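NANS (YJHS), A 9-O-acetyl N-acetylneuraminic acid esterase (Escherichia coli O157:H7 EDL933, PDB 3PT5) hydrolyses the 9-O-acetyl ester of 9-O-acetyl-N-acetylneuraminic acid, an alternative sialic acid of mammalian mucosal sites, and is probably needed for growth on it. Local coordinates at residues 78-86 against 126-134; 184-195 against 232-242. All blocks are in the same frame, centred on the assembly; numbering follows the deposited sequence.

Overall arrangement
Both contacts converge on the central, largely parallel sheet of an SGNH hydrolase, in which strand 20-28 runs between strands 122-130 (contact 1) and 182-189 (contact 2). Their centres lie about 14 Å apart, and contact 1 closes in sequence before contact 2 opens. Beyond the strands, Gly-133 of contact 1 packs its CA 3.4 Å from CE2 of Phe-193 in contact 2. Both also reach the loop following strand 20-28: Asp-82 touches Met-33, while Glu-192 bonds to Asn-31. In this family the Gly-Gln-Ser-Asn motif at the end of that strand typically carries the nucleophile, so the two contacts probably flank the active site.

Contact 1. Residues 78-86 against 126-134; sequences HCPHDVQDM and IVPCCRGGS
Where strand 122-130 of the central SGNH-hydrolase sheet runs out into a Gly-Gly turn, Asp-82 and Gln-84 of a loop without regular secondary structure lie against it and bind its backbone. Asp-82 has CG anti to its carbonyl carbon (chi1 -71°), which carries the buried carboxylate over to the chain. OD1 accepts the amide of Cys-130, N to OD1 2.9 Å with 146° at the hydrogen; the donor comes from the anti side, 32° out of the carboxylate plane. The same OD1 also sits 3.2 Å from CB of Pro-128. A second link runs the other way, as the Val-83 N to Cys-130 O bond, 2.9 Å long but weak because it is bent.

Backbone oxygens gather at the neighbouring position. His-81 O lies 3.5 Å from Pro-128 O, an acceptor pair probably eased by Arg-57, whose NE binds the first and NH1 the second; Arg-170 NH2 also binds Pro-128 O. Next to this pair the two prolines meet at 4.1 Å between Pro-80 CB and Pro-128 CB.

Past the strand, Gln-84 reaches out as an extended chain at about a right angle to Arg-131, whose CD rests 3.8 Å from Gln-84 CB. Its OE1 takes the Gly-132 amide in a weak bond, N to OE1 3.0 Å, and is held more firmly by the Tyr-35 hydroxyl. The Arg-131 guanidinium donates through NH2 to His-152 O. Gly-132 and Gly-133 form the corner of a type II turn from Arg-131 to Ser-134, a turn that may correspond to the glycine block which in SGNH relatives contributes to the oxyanion hole. The turn is pinned shut by Ser-134, whose OG donates to Arg-131 O over 2.7 Å.

Contact 2. Residues 184-195 against 232-242; sequences LGVCWMQGEFDL and PWFCGDTTWYW
Val-186 and Trp-233 begin a parallel ladder in which segments 184-189 and 232-236 share four backbone hydrogen bonds. Val-186 N donates to Pro-232 O, and Val-186 O receives Phe-234 N at 2.7 Å; Trp-188 N then binds Phe-234 O, and Trp-188 O takes Gly-236 N. All four are nearly straight.

Apolar and aromatic contacts between Val-186, Trp-188 and Trp-233 cover one face of this ladder. Val-186 sets CB over the five-membered ring of Trp-233 in a CH-pi contact, 3.9 Å from its centroid, with CG2 leaning toward CE2 and NE1. Trp-188 meets the other end of that indole, CE3 to CZ3 of Trp-233 3.6 Å, the six-membered rings inclined at 54°. Beyond the strands, at the start of helix 240-245, Trp-242 receives Glu-192 CG over its five-membered ring, 3.4 Å from the centroid; Tyr-241 CD2 covers the opposite face, and Leu-195 CD1 packs on Trp-242 CB.

Polar contacts join the two loops past the strands. The Glu-192 chain turns at chi2 (88°), directing its carboxylate off the indole toward Thr-238, whose OG1 donates to OE2 at 2.7 Å. A water joins OE2 to Asp-237 O as well, and Asn-31 adds a further donor, so three donors grip one buried oxygen.

Helix 203-218 packs on the Val-186, Trp-188 and Trp-233 face and helix 315-335 on the Cys-187 and Phe-234 face. With helix 203-218 connecting two adjacent parallel strands, this is the beta-alpha-beta crossover typical of the three-layered SGNH-hydrolase fold.

Contact 1. Residues 78-86 against 126-134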
loop_
_atom_site.group_PDB
_atom_site.type_symbol
_atom_site.label_atom_id
_atom_site.label_comp_id
_atom_site.label_asym_id
_atom_site.label_seq_id
_atom_site.Cartn_x
_atom_site.Cartn_y
_atom_site.Cartn_z
ATOM N N HIS A 78 5.259 3.188 -9.862
ATOM C CA HIS A 78 5.283 4.009 -8.634
ATOM C C HIS A 78 3.913 4.455 -8.135
ATOM O O HIS A 78 3.770 4.841 -6.970
ATOM C CB HIS A 78 6.169 5.223 -8.846
ATOM C CG HIS A 78 5.651 6.138 -9.908
ATOM N ND1 HIS A 78 5.969 5.970 -11.243
ATOM C CD2 HIS A 78 4.817 7.205 -9.847
ATOM C CE1 HIS A 78 5.352 6.904 -11.954
ATOM N NE2 HIS A 78 4.639 7.656 -11.138
ATOM N N CYS A 79 2.898 4.378 -9.002
ATOM C CA CYS A 79 1.554 4.824 -8.629
ATOM C C CYS A 79 0.541 3.729 -8.934
ATOM O O CYS A 79 -0.013 3.702 -10.033
ATOM C CB CYS A 79 1.216 6.131 -9.361
ATOM S SG CYS A 79 -0.220 6.955 -8.669
ATOM N N PRO A 80 0.349 2.779 -7.994
ATOM C CA PRO A 80 -0.390 1.551 -8.287
ATOM C C PRO A 80 -1.905 1.692 -8.436
ATOM O O PRO A 80 -2.496 2.748 -8.204
ATOM C CB PRO A 80 -0.089 0.662 -7.049
ATOM C CG PRO A 80 1.178 1.199 -6.470
ATOM C CD PRO A 80 1.026 2.696 -6.685
ATOM N N HIS A 81 -2.521 0.566 -8.788
ATOM C CA HIS A 81 -3.931 0.435 -9.052
ATOM C C HIS A 81 -4.770 0.214 -7.796
ATOM O O HIS A 81 -5.565 -0.704 -7.697
ATOM C CB HIS A 81 -4.132 -0.676 -10.073
ATOM C CG HIS A 81 -3.946 -0.230 -11.492
ATOM N ND1 HIS A 81 -2.869 0.519 -11.918
ATOM C CD2 HIS A 81 -4.726 -0.427 -12.584
ATOM C CE1 HIS A 81 -2.994 0.760 -13.216
ATOM N NE2 HIS A 81 -4.106 0.187 -13.641
ATOM N N ASP A 82 -4.570 1.088 -6.821
ATOM C CA ASP A 82 -5.395 1.047 -5.615
ATOM C C ASP A 82 -6.816 1.507 -5.919
ATOM O O ASP A 82 -7.099 1.988 -7.028
ATOM C CB ASP A 82 -4.706 1.874 -4.531
ATOM C CG ASP A 82 -3.423 1.173 -3.987
ATOM O OD1 ASP A 82 -3.570 0.096 -3.372
ATOM O OD2 ASP A 82 -2.282 1.686 -4.167
ATOM N N VAL A 83 -7.720 1.358 -4.949
ATOM C CA VAL A 83 -9.116 1.734 -5.131
ATOM C C VAL A 83 -9.233 3.217 -5.447
ATOM O O VAL A 83 -10.067 3.633 -6.286
ATOM C CB VAL A 83 -9.934 1.413 -3.862
ATOM C CG1 VAL A 83 -11.404 1.720 -4.069
ATOM C CG2 VAL A 83 -9.721 -0.042 -3.448
ATOM N N GLN A 84 -8.411 4.023 -4.779
ATOM C CA GLN A 84 -8.287 5.424 -5.146
ATOM C C GLN A 84 -7.201 5.660 -6.190
ATOM O O GLN A 84 -6.041 5.269 -6.003
ATOM C CB GLN A 84 -7.994 6.261 -3.920
ATOM C CG GLN A 84 -8.070 7.738 -4.201
ATOM C CD GLN A 84 -7.611 8.550 -3.031
ATOM O OE1 GLN A 84 -7.048 8.002 -2.063
ATOM N NE2 GLN A 84 -7.799 9.862 -3.111
ATOM N N ASP A 85 -7.568 6.327 -7.281
ATOM C CA ASP A 85 -6.664 6.551 -8.404
ATOM C C ASP A 85 -5.900 7.861 -8.242
ATOM O O ASP A 85 -6.495 8.949 -8.319
ATOM C CB ASP A 85 -7.505 6.563 -9.705
ATOM C CG ASP A 85 -6.669 6.691 -10.973
ATOM O OD1 ASP A 85 -5.462 7.020 -10.914
ATOM O OD2 ASP A 85 -7.258 6.487 -12.072
ATOM N N MET A 86 -4.591 7.758 -7.970
ATOM C CA MET A 86 -3.755 8.943 -7.743
ATOM C C MET A 86 -2.928 9.341 -8.967
ATOM O O MET A 86 -2.109 10.256 -8.890
ATOM C CB MET A 86 -2.796 8.702 -6.552
ATOM C CG MET A 86 -3.468 8.311 -5.223
ATOM S SD MET A 86 -4.661 9.517 -4.621
ATOM C CE MET A 86 -3.524 10.764 -4.020
ATOM N N ILE A 126 1.944 -7.810 -6.866
ATOM C CA ILE A 126 1.329 -7.009 -5.805
ATOM C C ILE A 126 -0.182 -6.908 -6.063
ATOM O O ILE A 126 -0.608 -6.772 -7.210
ATOM C CB ILE A 126 1.961 -5.584 -5.785
ATOM C CG1 ILE A 126 3.460 -5.654 -5.415
ATOM C CG2 ILE A 126 1.202 -4.614 -4.881
ATOM C CD1 ILE A 126 3.843 -6.504 -4.241
ATOM N N VAL A 127 -0.963 -7.004 -4.989
ATOM C CA VAL A 127 -2.416 -6.870 -5.040
ATOM C C VAL A 127 -2.811 -5.552 -4.297
ATOM O O VAL A 127 -2.961 -5.546 -3.092
ATOM C CB VAL A 127 -3.151 -8.120 -4.440
ATOM C CG1 VAL A 127 -4.679 -7.999 -4.593
ATOM C CG2 VAL A 127 -2.647 -9.414 -5.102
ATOM N N PRO A 128 -2.927 -4.430 -5.053
ATOM C CA PRO A 128 -3.163 -3.140 -4.407
ATOM C C PRO A 128 -4.644 -2.940 -4.099
ATOM O O PRO A 128 -5.485 -2.918 -5.017
ATOM C CB PRO A 128 -2.583 -2.118 -5.415
ATOM C CG PRO A 128 -2.583 -2.819 -6.718
ATOM C CD PRO A 128 -2.692 -4.298 -6.502
ATOM N N CYS A 129 -4.925 -2.803 -2.799
ATOM C CA CYS A 129 -6.288 -2.622 -2.283
ATOM C C CYS A 129 -6.400 -1.502 -1.259
ATOM O O CYS A 129 -6.998 -1.706 -0.216
ATOM C CB CYS A 129 -6.805 -3.939 -1.682
ATOM S SG CYS A 129 -6.738 -5.340 -2.808
ATOM N N CYS A 130 -5.804 -0.342 -1.557
ATOM C CA CYS A 130 -5.820 0.778 -0.617
ATOM C C CYS A 130 -6.811 1.844 -1.024
ATOM O O CYS A 130 -7.148 1.986 -2.204
ATOM C CB CYS A 130 -4.438 1.412 -0.541
ATOM S SG CYS A 130 -3.084 0.273 -0.234
ATOM N N ARG A 131 -7.253 2.627 -0.044
ATOM C CA ARG A 131 -8.192 3.703 -0.307
ATOM C C ARG A 131 -7.867 4.835 0.672
ATOM O O ARG A 131 -7.976 4.665 1.875
ATOM C CB ARG A 131 -9.644 3.178 -0.145
ATOM C CG ARG A 131 -10.729 4.274 -0.139
ATOM C CD ARG A 131 -10.630 5.023 -1.422
ATOM N NE ARG A 131 -11.808 5.803 -1.791
ATOM C CZ ARG A 131 -11.929 7.113 -1.633
ATOM N NH1 ARG A 131 -10.951 7.828 -1.089
ATOM N NH2 ARG A 131 -13.040 7.715 -2.054
ATOM N N GLY A 132 -7.449 5.983 0.156
ATOM C CA GLY A 132 -7.214 7.146 1.026
ATOM C C GLY A 132 -8.489 7.498 1.754
ATOM O O GLY A 132 -9.589 7.380 1.193
ATOM N N GLY A 133 -8.348 7.915 3.010
ATOM C CA GLY A 133 -9.462 8.389 3.825
ATOM C C GLY A 133 -10.486 7.325 4.139
ATOM O O GLY A 133 -11.684 7.618 4.277
ATOM N N SER A 134 -10.020 6.094 4.244
ATOM C CA SER A 134 -10.874 4.973 4.602
ATOM C C SER A 134 -10.704 4.652 6.091
ATOM O O SER A 134 -9.685 5.000 6.725
ATOM C CB SER A 134 -10.581 3.765 3.691
ATOM O OG SER A 134 -9.240 3.349 3.858
#

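Contact 2. Residues 184-195 against 232-242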
loop_
_atom_site.group_PDB
_atom_site.type_symbol
_atom_site.label_atom_id
_atom_site.label_comp_id
_atom_site.label_asym_id
_atom_site.label_seq_id
_atom_site.Cartn_x
_atom_site.Cartn_y
_atom_site.Cartn_z
ATOM N N LEU A 184 2.713 -14.254 0.272
ATOM C CA LEU A 184 3.699 -13.800 1.249
ATOM C C LEU A 184 3.048 -13.089 2.432
ATOM O O LEU A 184 3.695 -12.880 3.462
ATOM C CB LEU A 184 4.711 -12.854 0.609
ATOM C CG LEU A 184 5.741 -13.388 -0.397
ATOM C CD1 LEU A 184 6.460 -12.219 -1.062
ATOM C CD2 LEU A 184 6.741 -14.359 0.282
ATOM N N GLY A 185 1.799 -12.649 2.253
ATOM C CA GLY A 185 1.091 -11.945 3.326
ATOM C C GLY A 185 0.529 -10.614 2.878
ATOM O O GLY A 185 0.456 -10.338 1.686
ATOM N N VAL A 186 0.059 -9.838 3.865
ATOM C CA VAL A 186 -0.591 -8.550 3.639
ATOM C C VAL A 186 0.275 -7.464 4.260
ATOM O O VAL A 186 0.669 -7.572 5.409
ATOM C CB VAL A 186 -1.997 -8.508 4.295
ATOM C CG1 VAL A 186 -2.668 -7.134 4.141
ATOM C CG2 VAL A 186 -2.911 -9.621 3.737
ATOM N N CYS A 187 0.569 -6.430 3.487
ATOM C CA CYS A 187 1.139 -5.192 4.011
ATOM C C CYS A 187 -0.027 -4.249 4.227
ATOM O O CYS A 187 -0.657 -3.799 3.287
ATOM C CB CYS A 187 2.148 -4.580 3.022
ATOM S SG CYS A 187 3.573 -5.668 2.786
ATOM N N TRP A 188 -0.282 -3.951 5.490
ATOM C CA TRP A 188 -1.443 -3.170 5.929
ATOM C C TRP A 188 -0.947 -1.887 6.574
ATOM O O TRP A 188 -0.179 -1.968 7.513
ATOM C CB TRP A 188 -2.163 -3.995 6.992
ATOM C CG TRP A 188 -3.322 -3.328 7.626
ATOM C CD1 TRP A 188 -3.357 -2.788 8.879
ATOM C CD2 TRP A 188 -4.630 -3.104 7.051
ATOM N NE1 TRP A 188 -4.611 -2.257 9.132
ATOM C CE2 TRP A 188 -5.398 -2.418 8.023
ATOM C CE3 TRP A 188 -5.215 -3.388 5.802
ATOM C CZ2 TRP A 188 -6.731 -2.040 7.802
ATOM C CZ3 TRP A 188 -6.545 -3.001 5.578
ATOM C CH2 TRP A 188 -7.285 -2.348 6.581
ATOM N N MET A 189 -1.410 -0.712 6.110
ATOM C CA MET A 189 -1.137 0.531 6.831
ATOM C C MET A 189 -2.426 1.274 6.887
ATOM O O MET A 189 -2.888 1.783 5.877
ATOM C CB MET A 189 -0.071 1.410 6.151
ATOM C CG MET A 189 1.282 0.765 6.243
ATOM S SD MET A 189 2.602 1.584 5.391
ATOM C CE MET A 189 2.808 3.055 6.384
ATOM N N GLN A 190 -3.013 1.292 8.077
ATOM C CA GLN A 190 -4.313 1.895 8.277
ATOM C C GLN A 190 -4.500 2.236 9.744
ATOM O O GLN A 190 -3.956 1.571 10.629
ATOM C CB GLN A 190 -5.383 0.910 7.847
ATOM C CG GLN A 190 -6.763 1.514 7.691
ATOM C CD GLN A 190 -7.502 1.623 8.999
ATOM O OE1 GLN A 190 -7.317 0.797 9.877
ATOM N NE2 GLN A 190 -8.368 2.633 9.127
ATOM N N GLY A 191 -5.261 3.295 9.979
ATOM C CA GLY A 191 -5.657 3.672 11.329
ATOM C C GLY A 191 -5.875 5.148 11.483
ATOM O O GLY A 191 -6.642 5.589 12.353
ATOM N N GLU A 192 -5.208 5.926 10.627
ATOM C CA GLU A 192 -5.144 7.393 10.786
ATOM C C GLU A 192 -6.518 8.023 11.015
ATOM O O GLU A 192 -6.688 8.798 11.948
ATOM C CB GLU A 192 -4.560 8.020 9.532
ATOM C CG GLU A 192 -3.031 7.890 9.405
ATOM C CD GLU A 192 -2.569 6.616 8.711
ATOM O OE1 GLU A 192 -3.386 5.729 8.398
ATOM O OE2 GLU A 192 -1.318 6.497 8.484
ATOM N N PHE A 193 -7.473 7.743 10.135
ATOM C CA PHE A 193 -8.790 8.425 10.277
ATOM C C PHE A 193 -9.527 7.956 11.514
ATOM O O PHE A 193 -10.248 8.737 12.160
ATOM C CB PHE A 193 -9.648 8.276 9.024
ATOM C CG PHE A 193 -9.389 9.337 7.998
ATOM C CD1 PHE A 193 -8.126 9.918 7.875
ATOM C CD2 PHE A 193 -10.408 9.767 7.156
ATOM C CE1 PHE A 193 -7.887 10.898 6.938
ATOM C CE2 PHE A 193 -10.170 10.763 6.221
ATOM C CZ PHE A 193 -8.926 11.328 6.111
ATOM N N ASP A 194 -9.338 6.699 11.863
ATOM C CA ASP A 194 -9.966 6.169 13.090
ATOM C C ASP A 194 -9.420 6.824 14.368
ATOM O O ASP A 194 -10.123 6.881 15.376
ATOM C CB ASP A 194 -9.878 4.642 13.151
ATOM C CG ASP A 194 -10.828 3.968 12.168
ATOM O OD1 ASP A 194 -12.054 4.257 12.207
ATOM O OD2 ASP A 194 -10.374 3.138 11.360
ATOM N N LEU A 195 -8.195 7.336 14.321
ATOM C CA LEU A 195 -7.626 8.063 15.456
ATOM C C LEU A 195 -8.439 9.284 15.838
ATOM O O LEU A 195 -8.384 9.742 16.978
ATOM C CB LEU A 195 -6.221 8.554 15.145
ATOM C CG LEU A 195 -5.136 7.536 14.859
ATOM C CD1 LEU A 195 -3.890 8.270 14.345
ATOM C CD2 LEU A 195 -4.823 6.771 16.105
ATOM N N PRO A 232 0.726 -13.881 7.432
ATOM C CA PRO A 232 1.104 -12.678 8.150
ATOM C C PRO A 232 0.504 -11.376 7.596
ATOM O O PRO A 232 0.414 -11.165 6.375
ATOM C CB PRO A 232 2.631 -12.629 8.003
ATOM C CG PRO A 232 2.931 -13.393 6.781
ATOM C CD PRO A 232 1.865 -14.465 6.700
ATOM N N TRP A 233 0.118 -10.533 8.529
ATOM C CA TRP A 233 -0.218 -9.137 8.283
ATOM C C TRP A 233 0.925 -8.309 8.847
ATOM O O TRP A 233 1.152 -8.283 10.046
ATOM C CB TRP A 233 -1.536 -8.737 8.948
ATOM C CG TRP A 233 -2.705 -9.257 8.196
ATOM C CD1 TRP A 233 -2.919 -10.553 7.850
ATOM C CD2 TRP A 233 -3.835 -8.511 7.708
ATOM N NE1 TRP A 233 -4.109 -10.678 7.168
ATOM C CE2 TRP A 233 -4.695 -9.436 7.066
ATOM C CE3 TRP A 233 -4.197 -7.156 7.743
ATOM C CZ2 TRP A 233 -5.901 -9.043 6.448
ATOM C CZ3 TRP A 233 -5.407 -6.764 7.142
ATOM C CH2 TRP A 233 -6.241 -7.706 6.509
ATOM N N PHE A 234 1.624 -7.626 7.954
ATOM C CA PHE A 234 2.679 -6.695 8.310
ATOM C C PHE A 234 2.060 -5.321 8.421
ATOM O O PHE A 234 1.651 -4.713 7.426
ATOM C CB PHE A 234 3.779 -6.726 7.263
ATOM C CG PHE A 234 4.374 -8.077 7.093
ATOM C CD1 PHE A 234 5.362 -8.536 7.976
ATOM C CD2 PHE A 234 3.905 -8.917 6.094
ATOM C CE1 PHE A 234 5.919 -9.822 7.813
ATOM C CE2 PHE A 234 4.442 -10.196 5.926
ATOM C CZ PHE A 234 5.437 -10.655 6.801
ATOM N N CYS A 235 1.894 -4.891 9.659
ATOM C CA CYS A 235 1.102 -3.688 9.917
ATOM C C CYS A 235 2.060 -2.532 10.172
ATOM O O CYS A 235 2.844 -2.549 11.129
ATOM C CB CYS A 235 0.184 -3.919 11.116
ATOM S SG CYS A 235 -0.965 -5.242 10.847
ATOM N N GLY A 236 2.021 -1.528 9.308
ATOM C CA GLY A 236 2.960 -0.426 9.398
ATOM C C GLY A 236 2.494 0.705 10.291
ATOM O O GLY A 236 1.297 0.941 10.485
ATOM N N ASP A 237 3.474 1.432 10.797
ATOM C CA ASP A 237 3.241 2.608 11.626
ATOM C C ASP A 237 2.720 3.801 10.788
ATOM O O ASP A 237 2.456 3.684 9.568
ATOM C CB ASP A 237 4.577 2.949 12.316
ATOM C CG ASP A 237 4.414 3.659 13.674
ATOM O OD1 ASP A 237 3.277 4.007 14.066
ATOM O OD2 ASP A 237 5.458 3.864 14.348
ATOM N N THR A 238 2.548 4.940 11.439
ATOM C CA THR A 238 2.073 6.146 10.764
ATOM C C THR A 238 3.071 7.286 11.014
ATOM O O THR A 238 4.126 7.064 11.629
ATOM C CB THR A 238 0.643 6.506 11.211
ATOM O OG1 THR A 238 0.148 7.603 10.419
ATOM C CG2 THR A 238 0.584 6.845 12.674
ATOM N N THR A 239 2.771 8.482 10.488
ATOM C CA THR A 239 3.698 9.614 10.601
ATOM C C THR A 239 3.640 10.298 11.956
ATOM O O THR A 239 2.688 10.109 12.723
ATOM C CB THR A 239 3.442 10.709 9.545
ATOM O OG1 THR A 239 2.338 11.524 9.963
ATOM C CG2 THR A 239 3.167 10.097 8.196
ATOM N N TRP A 240 4.620 11.161 12.189
ATOM C CA TRP A 240 4.730 11.845 13.462
ATOM C C TRP A 240 3.542 12.736 13.732
ATOM O O TRP A 240 3.193 12.951 14.889
ATOM C CB TRP A 240 6.015 12.671 13.521
ATOM C CG TRP A 240 6.160 13.786 12.516
ATOM C CD1 TRP A 240 6.879 13.739 11.335
ATOM C CD2 TRP A 240 5.676 15.130 12.637
ATOM N NE1 TRP A 240 6.839 14.977 10.710
ATOM C CE2 TRP A 240 6.117 15.841 11.490
ATOM C CE3 TRP A 240 4.907 15.810 13.604
ATOM C CZ2 TRP A 240 5.790 17.188 11.273
ATOM C CZ3 TRP A 240 4.587 17.158 13.380
ATOM C CH2 TRP A 240 5.025 17.821 12.221
ATOM N N TYR A 241 2.924 13.250 12.665
ATOM C CA TYR A 241 1.722 14.108 12.812
ATOM C C TYR A 241 0.627 13.382 13.614
ATOM O O TYR A 241 0.050 13.930 14.606
ATOM C CB TYR A 241 1.182 14.545 11.435
ATOM C CG TYR A 241 -0.206 15.139 11.589
ATOM C CD1 TYR A 241 -0.367 16.443 12.055
ATOM C CD2 TYR A 241 -1.341 14.380 11.347
ATOM C CE1 TYR A 241 -1.632 16.992 12.244
ATOM C CE2 TYR A 241 -2.623 14.910 11.540
ATOM C CZ TYR A 241 -2.744 16.216 11.997
ATOM O OH TYR A 241 -3.981 16.752 12.193
ATOM N N TRP A 242 0.332 12.153 13.192
ATOM C CA TRP A 242 -0.771 11.376 13.764
ATOM C C TRP A 242 -0.448 10.926 15.196
ATOM O O TRP A 242 -1.269 11.034 16.102
ATOM C CB TRP A 242 -1.023 10.169 12.855
ATOM C CG TRP A 242 -1.527 10.575 11.506
ATOM C CD1 TRP A 242 -0.806 10.623 10.322
ATOM C CD2 TRP A 242 -2.836 11.067 11.198
ATOM N NE1 TRP A 242 -1.609 11.048 9.304
ATOM C CE2 TRP A 242 -2.856 11.348 9.796
ATOM C CE3 TRP A 242 -3.998 11.280 11.956
ATOM C CZ2 TRP A 242 -3.997 11.828 9.137
ATOM C CZ3 TRP A 242 -5.151 11.764 11.296
ATOM C CH2 TRP A 242 -5.130 12.036 9.893
HETATM O O HOH W 1 -1.195 -0.016 10.124
HETATM O O HOH W 2 -0.497 3.774 9.057
#